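Local coordinates for uncharacterized protein MJ1062 (Methanocaldococcus jannaschii, PDB 3EO4) that is of unknown function, this piece being a GNAT-type domain that probably transfers acyl groups, within a longer protein that also carries a predicted glycosyltransferase part, at residues S12-R17 / V112-K117; A29-P34 / G94-E99; A127-L132 / L145-T150. All blocks are in the same frame, centred on the assembly; numbering follows the deposited sequence.

How the contacts relate
Helix 107-121, through its segment 112-117 in contact 1, joins the other two contacts. Val112 CG2 lies 3.9 Å from Ile95 CB of contact 2, and Val112 CG1 lies 3.6 Å from Leu145 CD1 of contact 3. The centres of contacts 1 and 2 are about 17 Å apart, those of contacts 1 and 3 about 18 Å. Contacts 2 and 3 do not touch; their nearest atoms are about 6 Å apart. Contact 2 is nested within the loop contact 1 closes. Arg31 of contact 2 forms a salt bridge to MES, probably from the crystallisation liquor, and the Ala129 side chain of contact 3 is about 5 Å from a bound MES. A polyether pocket includes Asn61, Asn87 and Tyr124.

Contact 1 (S12-R17 / V112-K117); sequences SKIIIR and VSLVLK
No flat group meets another between Ile14 and Ile16 of the strand and Leu114 and Val115 of the helix, so the contact has no ring faces or edges. Branched aliphatic chains make most of it. Leu114 reaches toward the strand and presents its CD1 methyl to two isoleucines. Leu114 CD1 is 4.1 Å from Ile14 CG2 and 4.1 Å from Ile16 CG2. Leu114 CD1 also lies 4.1 Å from the backbone carbonyl Ile14 O. Leu114 and Ile16 run past each other in opposite directions. In Ile16 the CG1 branch sits between the backbone N and the carbonyl carbon (chi1 63°), and the chain then extends to bring Ile16 CD1 within 4.2 Å of Val115 CG2. These two side chains meet at about a right angle. This is sheet-on-helix packing of a GNAT fold. Helix 107-121 lies against the antiparallel sheet, and its 112-117 part is inclined to strand 13-17 by 51°, with axes 9.4 Å apart at closest. Ile14 and Ile16 alternate with Ile15, which points away from the helix. The layer continues across the sheet, where Val115 touches Trp65, Val81 and Val83. At the sheet's edge strand, Cys5 touches both Ile14 and Leu114.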
ATOM      1  N   SER A  12     -12.752 -19.223   5.534  1.00 33.93           N
ATOM      2  CA  SER A  12     -11.532 -18.495   5.164  1.00 34.06           C
ATOM      3  C   SER A  12     -10.306 -19.373   4.884  1.00 33.37           C
ATOM      4  O   SER A  12     -10.160 -20.467   5.427  1.00 34.05           O
ATOM      5  CB  SER A  12     -11.192 -17.395   6.181  1.00 34.44           C
ATOM      6  OG  SER A  12     -12.076 -16.294   6.022  1.00 35.82           O
ATOM      7  N   LYS A  13      -9.429 -18.865   4.029  1.00 31.91           N
ATOM      8  CA  LYS A  13      -8.379 -19.656   3.448  1.00 30.73           C
ATOM      9  C   LYS A  13      -7.265 -18.724   3.048  1.00 29.54           C
ATOM     10  O   LYS A  13      -7.507 -17.625   2.557  1.00 29.06           O
ATOM     11  CB  LYS A  13      -8.916 -20.388   2.224  1.00 30.91           C
ATOM     12  CG  LYS A  13      -8.055 -21.516   1.748  1.00 32.56           C
ATOM     13  CD  LYS A  13      -8.890 -22.510   0.976  1.00 36.54           C
ATOM     14  CE  LYS A  13      -8.032 -23.354   0.050  1.00 39.08           C
ATOM     15  NZ  LYS A  13      -6.945 -24.079   0.787  1.00 40.27           N
ATOM     16  N   ILE A  14      -6.043 -19.164   3.300  1.00 28.91           N
ATOM     17  CA  ILE A  14      -4.839 -18.465   2.870  1.00 27.73           C
ATOM     18  C   ILE A  14      -4.261 -19.215   1.683  1.00 27.47           C
ATOM     19  O   ILE A  14      -4.077 -20.423   1.742  1.00 26.79           O
ATOM     20  CB  ILE A  14      -3.784 -18.435   3.974  1.00 27.67           C
ATOM     21  CG1 ILE A  14      -4.199 -17.469   5.096  1.00 29.11           C
ATOM     22  CG2 ILE A  14      -2.441 -18.015   3.407  1.00 26.95           C
ATOM     23  CD1 ILE A  14      -5.105 -18.054   6.136  1.00 30.34           C
ATOM     24  N   ILE A  15      -3.984 -18.476   0.611  1.00 26.71           N
ATOM     25  CA  ILE A  15      -3.310 -18.981  -0.575  1.00 25.48           C
ATOM     26  C   ILE A  15      -2.097 -18.080  -0.813  1.00 24.85           C
ATOM     27  O   ILE A  15      -2.132 -16.865  -0.527  1.00 24.26           O
ATOM     28  CB  ILE A  15      -4.259 -18.926  -1.782  1.00 25.95           C
ATOM     29  CG1 ILE A  15      -5.513 -19.759  -1.496  1.00 26.35           C
ATOM     30  CG2 ILE A  15      -3.587 -19.455  -3.044  1.00 26.09           C
ATOM     31  CD1 ILE A  15      -6.825 -19.005  -1.673  1.00 28.57           C
ATOM     32  N   ILE A  16      -1.011 -18.665  -1.302  1.00 23.14           N
ATOM     33  CA  ILE A  16       0.109 -17.869  -1.737  1.00 21.78           C
ATOM     34  C   ILE A  16       0.356 -18.144  -3.220  1.00 21.26           C
ATOM     35  O   ILE A  16       0.215 -19.286  -3.664  1.00 21.41           O
ATOM     36  CB  ILE A  16       1.374 -18.113  -0.895  1.00 21.97           C
ATOM     37  CG1 ILE A  16       1.873 -19.555  -1.022  1.00 21.64           C
ATOM     38  CG2 ILE A  16       1.128 -17.739   0.560  1.00 22.74           C
ATOM     39  CD1 ILE A  16       3.328 -19.699  -0.651  1.00 21.47           C
ATOM     40  N   ARG A  17       0.657 -17.091  -3.981  1.00 19.34           N
ATOM     41  CA  ARG A  17       0.949 -17.211  -5.411  1.00 18.49           C
ATOM     42  C   ARG A  17       2.140 -16.307  -5.728  1.00 17.72           C
ATOM     43  O   ARG A  17       2.338 -15.266  -5.058  1.00 17.24           O
ATOM     44  CB  ARG A  17      -0.266 -16.840  -6.275  1.00 17.74           C
ATOM     45  CG  ARG A  17      -0.739 -15.376  -6.132  1.00 19.20           C
ATOM     46  CD  ARG A  17      -1.109 -14.716  -7.488  1.00 19.87           C
ATOM     47  NE  ARG A  17      -1.503 -13.308  -7.314  1.00 21.97           N
ATOM     48  CZ  ARG A  17      -0.688 -12.241  -7.413  1.00 20.29           C
ATOM     49  NH1 ARG A  17       0.606 -12.384  -7.695  1.00 15.36           N
ATOM     50  NH2 ARG A  17      -1.181 -11.013  -7.228  1.00 18.07           N
ATOM     51  N   VAL A 112       3.963 -18.563   6.333  1.00 18.78           N
ATOM     52  CA  VAL A 112       5.312 -19.071   6.527  1.00 18.50           C
ATOM     53  C   VAL A 112       5.315 -20.610   6.481  1.00 18.35           C
ATOM     54  O   VAL A 112       6.151 -21.206   5.810  1.00 17.99           O
ATOM     55  CB  VAL A 112       5.973 -18.502   7.795  1.00 17.89           C
ATOM     56  CG1 VAL A 112       7.267 -19.244   8.099  1.00 17.18           C
ATOM     57  CG2 VAL A 112       6.219 -16.984   7.631  1.00 17.79           C
ATOM     58  N   SER A 113       4.356 -21.253   7.139  1.00 17.98           N
ATOM     59  CA  SER A 113       4.351 -22.713   7.111  1.00 18.51           C
ATOM     60  C   SER A 113       4.153 -23.286   5.703  1.00 18.20           C
ATOM     61  O   SER A 113       4.752 -24.322   5.370  1.00 19.00           O
ATOM     62  CB  SER A 113       3.359 -23.299   8.098  1.00 17.39           C
ATOM     63  OG  SER A 113       2.090 -23.189   7.538  1.00 22.23           O
ATOM     64  N   LEU A 114       3.349 -22.613   4.874  1.00 16.95           N
ATOM     65  CA  LEU A 114       3.267 -22.954   3.441  1.00 16.58           C
ATOM     66  C   LEU A 114       4.661 -22.914   2.747  1.00 15.57           C
ATOM     67  O   LEU A 114       5.020 -23.807   2.004  1.00 15.40           O
ATOM     68  CB  LEU A 114       2.248 -22.062   2.708  1.00 15.89           C
ATOM     69  CG  LEU A 114       0.734 -22.311   2.907  1.00 16.17           C
ATOM     70  CD1 LEU A 114      -0.105 -21.229   2.232  1.00 12.72           C
ATOM     71  CD2 LEU A 114       0.307 -23.699   2.385  1.00 17.25           C
ATOM     72  N   VAL A 115       5.430 -21.876   3.004  1.00 15.37           N
ATOM     73  CA  VAL A 115       6.792 -21.765   2.457  1.00 15.32           C
ATOM     74  C   VAL A 115       7.720 -22.879   2.988  1.00 15.49           C
ATOM     75  O   VAL A 115       8.422 -23.494   2.204  1.00 15.67           O
ATOM     76  CB  VAL A 115       7.391 -20.351   2.713  1.00 15.01           C
ATOM     77  CG1 VAL A 115       8.855 -20.298   2.318  1.00 13.92           C
ATOM     78  CG2 VAL A 115       6.611 -19.302   1.926  1.00 14.59           C
ATOM     79  N   LEU A 116       7.680 -23.162   4.299  1.00 15.73           N
ATOM     80  CA  LEU A 116       8.449 -24.254   4.881  1.00 16.68           C
ATOM     81  C   LEU A 116       8.151 -25.611   4.260  1.00 17.64           C
ATOM     82  O   LEU A 116       9.064 -26.425   4.066  1.00 16.60           O
ATOM     83  CB  LEU A 116       8.281 -24.332   6.412  1.00 16.44           C
ATOM     84  CG  LEU A 116       8.631 -23.063   7.203  1.00 16.22           C
ATOM     85  CD1 LEU A 116       8.208 -23.233   8.643  1.00 16.77           C
ATOM     86  CD2 LEU A 116      10.102 -22.652   7.113  1.00 18.07           C
ATOM     87  N   LYS A 117       6.881 -25.857   3.947  1.00 18.71           N
ATOM     88  CA  LYS A 117       6.500 -27.120   3.327  1.00 20.31           C
ATOM     89  C   LYS A 117       7.103 -27.215   1.917  1.00 20.37           C
ATOM     90  O   LYS A 117       7.591 -28.267   1.514  1.00 21.12           O
ATOM     91  CB  LYS A 117       4.975 -27.278   3.292  1.00 20.49           C
ATOM     92  CG  LYS A 117       4.487 -28.720   3.077  1.00 25.05           C
ATOM     93  CD  LYS A 117       4.579 -29.536   4.403  1.00 31.58           C
ATOM     94  CE  LYS A 117       5.078 -30.989   4.194  1.00 32.96           C
ATOM     95  NZ  LYS A 117       4.110 -31.846   3.459  1.00 34.99           N
TER

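Contact 2 (A29-P34 / G94-E99)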
ATOM      1  N   ALA A  29       3.924  -0.004  -1.417  1.00 16.35           N
ATOM      2  CA  ALA A  29       3.037   0.749  -0.535  1.00 16.85           C
ATOM      3  C   ALA A  29       3.003   0.201   0.905  1.00 17.00           C
ATOM      4  O   ALA A  29       2.991   0.967   1.883  1.00 16.63           O
ATOM      5  CB  ALA A  29       1.642   0.833  -1.115  1.00 16.48           C
ATOM      6  N   TRP A  30       3.023  -1.115   1.027  1.00 16.35           N
ATOM      7  CA  TRP A  30       3.167  -1.739   2.332  1.00 15.89           C
ATOM      8  C   TRP A  30       4.521  -1.426   2.993  1.00 16.00           C
ATOM      9  O   TRP A  30       4.574  -1.070   4.158  1.00 15.70           O
ATOM     10  CB  TRP A  30       3.024  -3.236   2.191  1.00 14.79           C
ATOM     11  CG  TRP A  30       1.642  -3.695   1.866  1.00 14.10           C
ATOM     12  CD1 TRP A  30       0.443  -3.105   2.231  1.00 11.24           C
ATOM     13  CD2 TRP A  30       1.312  -4.878   1.133  1.00 10.02           C
ATOM     14  NE1 TRP A  30      -0.617  -3.869   1.761  1.00 12.25           N
ATOM     15  CE2 TRP A  30      -0.106  -4.960   1.085  1.00 10.88           C
ATOM     16  CE3 TRP A  30       2.080  -5.889   0.529  1.00  9.11           C
ATOM     17  CZ2 TRP A  30      -0.772  -6.018   0.440  1.00  7.63           C
ATOM     18  CZ3 TRP A  30       1.421  -6.925  -0.122  1.00 11.58           C
ATOM     19  CH2 TRP A  30      -0.008  -6.987  -0.144  1.00  7.50           C
ATOM     20  N   ARG A  31       5.609  -1.563   2.255  1.00 15.52           N
ATOM     21  CA  ARG A  31       6.945  -1.319   2.824  1.00 16.51           C
ATOM     22  C   ARG A  31       7.279   0.139   3.116  1.00 15.86           C
ATOM     23  O   ARG A  31       8.326   0.426   3.727  1.00 16.56           O
ATOM     24  CB  ARG A  31       8.029  -1.897   1.892  1.00 16.56           C
ATOM     25  CG  ARG A  31       7.871  -3.399   1.688  1.00 19.32           C
ATOM     26  CD  ARG A  31       9.115  -3.993   1.029  1.00 26.84           C
ATOM     27  NE  ARG A  31      10.020  -4.578   2.026  1.00 32.51           N
ATOM     28  CZ  ARG A  31      11.025  -3.941   2.619  1.00 33.93           C
ATOM     29  NH1 ARG A  31      11.761  -4.594   3.516  1.00 34.41           N
ATOM     30  NH2 ARG A  31      11.301  -2.665   2.324  1.00 34.10           N
ATOM     31  N   SER A  32       6.456   1.050   2.608  1.00 14.81           N
ATOM     32  CA  SER A  32       6.662   2.481   2.793  1.00 14.80           C
ATOM     33  C   SER A  32       5.794   2.975   3.926  1.00 14.46           C
ATOM     34  O   SER A  32       5.753   4.150   4.202  1.00 15.47           O
ATOM     35  CB  SER A  32       6.376   3.258   1.504  1.00 15.33           C
ATOM     36  OG  SER A  32       7.183   2.777   0.425  1.00 16.17           O
ATOM     37  N   ASN A  33       5.096   2.064   4.591  1.00 14.38           N
ATOM     38  CA  ASN A  33       4.311   2.433   5.741  1.00 14.27           C
ATOM     39  C   ASN A  33       5.176   2.376   7.010  1.00 14.64           C
ATOM     40  O   ASN A  33       5.651   1.303   7.368  1.00 14.21           O
ATOM     41  CB  ASN A  33       3.102   1.501   5.840  1.00 14.23           C
ATOM     42  CG  ASN A  33       2.039   2.035   6.758  1.00 14.31           C
ATOM     43  OD1 ASN A  33       2.329   2.542   7.821  1.00 12.66           O
ATOM     44  ND2 ASN A  33       0.789   1.893   6.359  1.00 15.38           N
ATOM     45  N   PRO A  34       5.403   3.539   7.673  1.00 15.24           N
ATOM     46  CA  PRO A  34       6.201   3.661   8.894  1.00 15.89           C
ATOM     47  C   PRO A  34       5.784   2.713  10.006  1.00 16.69           C
ATOM     48  O   PRO A  34       6.611   2.388  10.864  1.00 16.57           O
ATOM     49  CB  PRO A  34       5.944   5.109   9.347  1.00 16.12           C
ATOM     50  CG  PRO A  34       5.532   5.814   8.127  1.00 15.83           C
ATOM     51  CD  PRO A  34       4.804   4.834   7.290  1.00 15.04           C
ATOM     52  N   GLY A  94      11.256 -14.219   4.779  1.00 18.64           N
ATOM     53  CA  GLY A  94      10.703 -12.904   5.131  1.00 18.47           C
ATOM     54  C   GLY A  94       9.182 -12.894   5.016  1.00 18.70           C
ATOM     55  O   GLY A  94       8.603 -13.595   4.164  1.00 17.19           O
ATOM     56  N   ILE A  95       8.523 -12.120   5.874  1.00 18.53           N
ATOM     57  CA  ILE A  95       7.058 -12.069   5.848  1.00 19.41           C
ATOM     58  C   ILE A  95       6.600 -10.652   6.196  1.00 20.02           C
ATOM     59  O   ILE A  95       7.215  -9.984   7.025  1.00 20.07           O
ATOM     60  CB  ILE A  95       6.412 -13.153   6.824  1.00 19.93           C
ATOM     61  CG1 ILE A  95       4.890 -13.032   6.940  1.00 20.50           C
ATOM     62  CG2 ILE A  95       6.987 -13.039   8.252  1.00 19.59           C
ATOM     63  CD1 ILE A  95       4.136 -14.011   6.059  1.00 26.11           C
ATOM     64  N   LEU A  96       5.496 -10.225   5.595  1.00 20.45           N
ATOM     65  CA  LEU A  96       4.928  -8.917   5.836  1.00 21.39           C
ATOM     66  C   LEU A  96       3.434  -9.055   5.589  1.00 21.10           C
ATOM     67  O   LEU A  96       3.050  -9.527   4.541  1.00 22.02           O
ATOM     68  CB  LEU A  96       5.543  -7.961   4.824  1.00 21.79           C
ATOM     69  CG  LEU A  96       5.129  -6.528   4.542  1.00 24.00           C
ATOM     70  CD1 LEU A  96       6.093  -6.010   3.448  1.00 23.74           C
ATOM     71  CD2 LEU A  96       3.714  -6.380   4.044  1.00 26.69           C
ATOM     72  N   ILE A  97       2.608  -8.719   6.575  1.00 20.52           N
ATOM     73  CA  ILE A  97       1.176  -8.606   6.373  1.00 20.36           C
ATOM     74  C   ILE A  97       0.900  -7.103   6.268  1.00 21.00           C
ATOM     75  O   ILE A  97       1.155  -6.357   7.218  1.00 19.72           O
ATOM     76  CB  ILE A  97       0.351  -9.281   7.526  1.00 20.65           C
ATOM     77  CG1 ILE A  97       0.701 -10.779   7.652  1.00 19.13           C
ATOM     78  CG2 ILE A  97      -1.176  -9.028   7.376  1.00 19.63           C
ATOM     79  CD1 ILE A  97       0.262 -11.633   6.428  1.00 20.14           C
ATOM     80  N   GLY A  98       0.405  -6.682   5.092  1.00 20.92           N
ATOM     81  CA  GLY A  98       0.086  -5.293   4.811  1.00 20.64           C
ATOM     82  C   GLY A  98      -1.153  -4.704   5.481  1.00 20.52           C
ATOM     83  O   GLY A  98      -1.125  -3.544   5.849  1.00 20.64           O
ATOM     84  N   GLU A  99      -2.236  -5.470   5.648  1.00 20.09           N
ATOM     85  CA  GLU A  99      -3.419  -4.945   6.350  1.00 19.83           C
ATOM     86  C   GLU A  99      -3.183  -5.071   7.817  1.00 19.81           C
ATOM     87  O   GLU A  99      -2.889  -6.171   8.275  1.00 20.58           O
ATOM     88  CB  GLU A  99      -4.705  -5.734   6.053  1.00 19.46           C
ATOM     89  CG  GLU A  99      -5.010  -5.907   4.623  1.00 19.29           C
ATOM     90  CD  GLU A  99      -6.443  -6.366   4.344  1.00 17.32           C
ATOM     91  OE1 GLU A  99      -6.710  -6.617   3.158  1.00 18.39           O
ATOM     92  OE2 GLU A  99      -7.294  -6.473   5.264  1.00 16.45           O
TER
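This is a buried helix-to-strand contact near the subunit interface, in which Trp30 and Arg31 at the end of helix 24-31 rest on Leu96 and Gly98. Strand 92-97 closes the N-terminal antiparallel sheet, and strand 126-132 meets it near its start, as in GNAT folds. Gly98 follows strand 92-97 directly. Gly98 CA lies over one face of the Trp30 indole. Gly98 CA is 3.4 Å from the centroid of the five-membered ring of Trp30 and 14° off the ring normal, a CH-pi contact. Gly98 has no side chain to hold the ring off, and the backbones come close: Trp30 CA and Gly98 CA are 5.3 Å apart. Leu96 completes the contact with both methyls. Its CG is anti to the backbone N (chi1 171°), which carries the two branches toward the helix. Leu96 CD2 approaches Trp30 CB at 3.7 Å and Trp30 CE3 at 3.9 Å. Leu96 CD1 packs against Arg31 CG at 3.6 Å. Trp30 also packs on Ala29 of the second subunit. Nearby, Asn33 ND2 bonds to Ser32 O of that subunit, and the bond is repeated in the reverse sense. No hydrogen bond crosses between the two segments. Arg31 has two roles: its CG packs on Leu96, while NH1 reaches outside both segments to form a salt bridge with the sulfonate of a MES molecule, probably from the crystallisation liquor. Such binding is consistent with a site suited to an anion.

Contact 3 (A127-L132 / L145-T150)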
ATOM      1  N   ALA A 127      16.024 -23.572   7.691  1.00 17.05           N
ATOM      2  CA  ALA A 127      15.600 -22.252   7.247  1.00 16.54           C
ATOM      3  C   ALA A 127      15.735 -21.299   8.423  1.00 16.63           C
ATOM      4  O   ALA A 127      15.745 -21.738   9.584  1.00 17.12           O
ATOM      5  CB  ALA A 127      14.137 -22.256   6.712  1.00 15.70           C
ATOM      6  N   HIS A 128      15.846 -20.002   8.128  1.00 15.95           N
ATOM      7  CA  HIS A 128      15.965 -19.011   9.185  1.00 16.11           C
ATOM      8  C   HIS A 128      15.199 -17.736   8.889  1.00 16.37           C
ATOM      9  O   HIS A 128      14.718 -17.543   7.784  1.00 17.22           O
ATOM     10  CB  HIS A 128      17.442 -18.721   9.531  1.00 15.12           C
ATOM     11  CG  HIS A 128      18.195 -17.989   8.461  1.00 14.60           C
ATOM     12  ND1 HIS A 128      18.891 -18.634   7.464  1.00 14.50           N
ATOM     13  CD2 HIS A 128      18.399 -16.666   8.261  1.00 14.80           C
ATOM     14  CE1 HIS A 128      19.474 -17.741   6.684  1.00 12.88           C
ATOM     15  NE2 HIS A 128      19.194 -16.539   7.148  1.00 12.23           N
ATOM     16  N   ALA A 129      15.087 -16.878   9.896  1.00 16.93           N
ATOM     17  CA  ALA A 129      14.457 -15.558   9.770  1.00 16.81           C
ATOM     18  C   ALA A 129      15.369 -14.566  10.502  1.00 16.46           C
ATOM     19  O   ALA A 129      15.993 -14.932  11.482  1.00 16.80           O
ATOM     20  CB  ALA A 129      13.062 -15.574  10.395  1.00 15.83           C
ATOM     21  N   ARG A 130      15.483 -13.343   9.996  1.00 16.82           N
ATOM     22  CA  ARG A 130      16.221 -12.270  10.685  1.00 18.59           C
ATOM     23  C   ARG A 130      15.167 -11.342  11.259  1.00 17.84           C
ATOM     24  O   ARG A 130      14.289 -10.879  10.523  1.00 17.68           O
ATOM     25  CB  ARG A 130      17.153 -11.478   9.732  1.00 18.64           C
ATOM     26  CG  ARG A 130      18.096 -12.342   8.896  1.00 22.10           C
ATOM     27  CD  ARG A 130      19.032 -11.489   7.987  1.00 23.83           C
ATOM     28  NE  ARG A 130      19.999 -10.780   8.800  1.00 22.60           N
ATOM     29  CZ  ARG A 130      21.304 -10.999   8.820  1.00 24.74           C
ATOM     30  NH1 ARG A 130      21.865 -11.912   8.025  1.00 24.93           N
ATOM     31  NH2 ARG A 130      22.057 -10.263   9.635  1.00 22.41           N
ATOM     32  N   ILE A 131      15.236 -11.092  12.566  1.00 17.38           N
ATOM     33  CA  ILE A 131      14.180 -10.329  13.230  1.00 17.08           C
ATOM     34  C   ILE A 131      14.741  -9.245  14.147  1.00 17.83           C
ATOM     35  O   ILE A 131      15.662  -9.498  14.958  1.00 17.62           O
ATOM     36  CB  ILE A 131      13.186 -11.244  14.015  1.00 17.32           C
ATOM     37  CG1 ILE A 131      12.727 -12.457  13.173  1.00 16.82           C
ATOM     38  CG2 ILE A 131      11.944 -10.461  14.447  1.00 16.00           C
ATOM     39  CD1 ILE A 131      11.949 -13.534  13.983  1.00 11.44           C
ATOM     40  N   LEU A 132      14.194  -8.038  14.016  1.00 18.21           N
ATOM     41  CA  LEU A 132      14.552  -6.962  14.950  1.00 19.02           C
ATOM     42  C   LEU A 132      13.919  -7.217  16.320  1.00 19.10           C
ATOM     43  O   LEU A 132      12.773  -7.706  16.419  1.00 18.32           O
ATOM     44  CB  LEU A 132      14.109  -5.597  14.444  1.00 18.89           C
ATOM     45  CG  LEU A 132      14.817  -4.829  13.341  1.00 20.47           C
ATOM     46  CD1 LEU A 132      14.433  -3.397  13.561  1.00 22.45           C
ATOM     47  CD2 LEU A 132      16.366  -4.967  13.336  1.00 18.77           C
ATOM     48  N   LEU A 145       6.205 -21.609  15.257  1.00 13.51           N
ATOM     49  CA  LEU A 145       6.552 -22.639  14.276  1.00 13.70           C
ATOM     50  C   LEU A 145       7.831 -23.382  14.637  1.00 13.64           C
ATOM     51  O   LEU A 145       8.385 -24.122  13.814  1.00 14.39           O
ATOM     52  CB  LEU A 145       6.674 -22.047  12.868  1.00 12.70           C
ATOM     53  CG  LEU A 145       5.407 -21.444  12.270  1.00 14.69           C
ATOM     54  CD1 LEU A 145       5.744 -20.635  11.012  1.00 16.53           C
ATOM     55  CD2 LEU A 145       4.322 -22.500  12.001  1.00 11.96           C
ATOM     56  N   GLY A 146       8.295 -23.200  15.865  1.00 12.84           N
ATOM     57  CA  GLY A 146       9.431 -23.953  16.318  1.00 13.00           C
ATOM     58  C   GLY A 146      10.803 -23.351  16.040  1.00 12.69           C
ATOM     59  O   GLY A 146      11.791 -23.996  16.317  1.00 12.21           O
ATOM     60  N   PHE A 147      10.859 -22.142  15.482  1.00 13.26           N
ATOM     61  CA  PHE A 147      12.131 -21.401  15.323  1.00 14.96           C
ATOM     62  C   PHE A 147      12.706 -21.039  16.688  1.00 15.61           C
ATOM     63  O   PHE A 147      11.961 -20.755  17.638  1.00 16.36           O
ATOM     64  CB  PHE A 147      11.968 -20.104  14.533  1.00 13.64           C
ATOM     65  CG  PHE A 147      11.769 -20.300  13.046  1.00 14.70           C
ATOM     66  CD1 PHE A 147      12.757 -19.885  12.140  1.00 10.17           C
ATOM     67  CD2 PHE A 147      10.572 -20.854  12.544  1.00 11.79           C
ATOM     68  CE1 PHE A 147      12.556 -20.024  10.748  1.00 12.74           C
ATOM     69  CE2 PHE A 147      10.366 -21.015  11.134  1.00 13.35           C
ATOM     70  CZ  PHE A 147      11.354 -20.600  10.245  1.00 10.39           C
ATOM     71  N   LYS A 148      14.031 -21.009  16.745  1.00 16.86           N
ATOM     72  CA  LYS A 148      14.795 -20.831  17.989  1.00 17.96           C
ATOM     73  C   LYS A 148      15.804 -19.732  17.777  1.00 18.31           C
ATOM     74  O   LYS A 148      16.543 -19.772  16.800  1.00 18.22           O
ATOM     75  CB  LYS A 148      15.543 -22.124  18.269  1.00 17.43           C
ATOM     76  CG  LYS A 148      16.382 -22.147  19.502  1.00 21.93           C
ATOM     77  CD  LYS A 148      16.837 -23.569  19.756  1.00 25.05           C
ATOM     78  CE  LYS A 148      18.294 -23.727  19.443  1.00 27.27           C
ATOM     79  NZ  LYS A 148      19.036 -23.277  20.655  1.00 29.51           N
ATOM     80  N   LYS A 149      15.829 -18.752  18.675  1.00 18.70           N
ATOM     81  CA  LYS A 149      16.859 -17.724  18.632  1.00 20.38           C
ATOM     82  C   LYS A 149      18.215 -18.399  18.672  1.00 20.82           C
ATOM     83  O   LYS A 149      18.507 -19.157  19.586  1.00 21.01           O
ATOM     84  CB  LYS A 149      16.735 -16.733  19.801  1.00 19.50           C
ATOM     85  CG  LYS A 149      17.540 -15.457  19.575  1.00 21.20           C
ATOM     86  CD  LYS A 149      17.660 -14.617  20.853  1.00 22.19           C
ATOM     87  CE  LYS A 149      16.438 -13.776  21.032  1.00 23.96           C
ATOM     88  NZ  LYS A 149      16.128 -13.694  22.478  1.00 27.16           N
ATOM     89  N   THR A 150      19.039 -18.116  17.678  1.00 22.18           N
ATOM     90  CA  THR A 150      20.274 -18.872  17.477  1.00 23.55           C
ATOM     91  C   THR A 150      21.548 -18.038  17.593  1.00 23.40           C
ATOM     92  O   THR A 150      22.546 -18.516  18.111  1.00 23.35           O
ATOM     93  CB  THR A 150      20.204 -19.647  16.124  1.00 23.58           C
ATOM     94  OG1 THR A 150      19.808 -20.997  16.380  1.00 26.08           O
ATOM     95  CG2 THR A 150      21.521 -19.678  15.394  1.00 25.17           C
TER
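Phe147 alone carries this contact from the 145-150 side, pressing its CE1 atom against the backbone of Ala127, His128 and Ala129. The tight part is this ring corner. Phe147 CE1 is 3.8 Å from Ala127 O and 3.9 Å from His128 CA, which lies at the ring edge, near its plane. Ala129 N is 4.1 Å from Phe147 CE1, and Ala129 CB is 4.5 Å from Phe147 CE1, a looser touch. With CG anti to the carbonyl carbon (chi1 -74°), the ring is directed at the strand. Phe142 meets it edge-to-face, and Val162 and Leu116 also pack on it. The His128 side chain turns the other way, and its ND1 bonds to Asn90 OD1. On the loose side, Lys148, Lys149 and Thr150 are exposed and make no contact with strand 127-132. Gly146, also exposed, has positive phi (88°) and is the C-prime residue of the Schellman motif that ends helix 136-144, with Phe147 N bonded to Phe142 O. Strand 157-163 runs between 126-132 and 148-150, antiparallel to both. These two are therefore parallel, and helix 136-144 links them in a beta-alpha-beta crossover. This order, with the last strand in the middle, is that of the C-terminal half of GNAT folds.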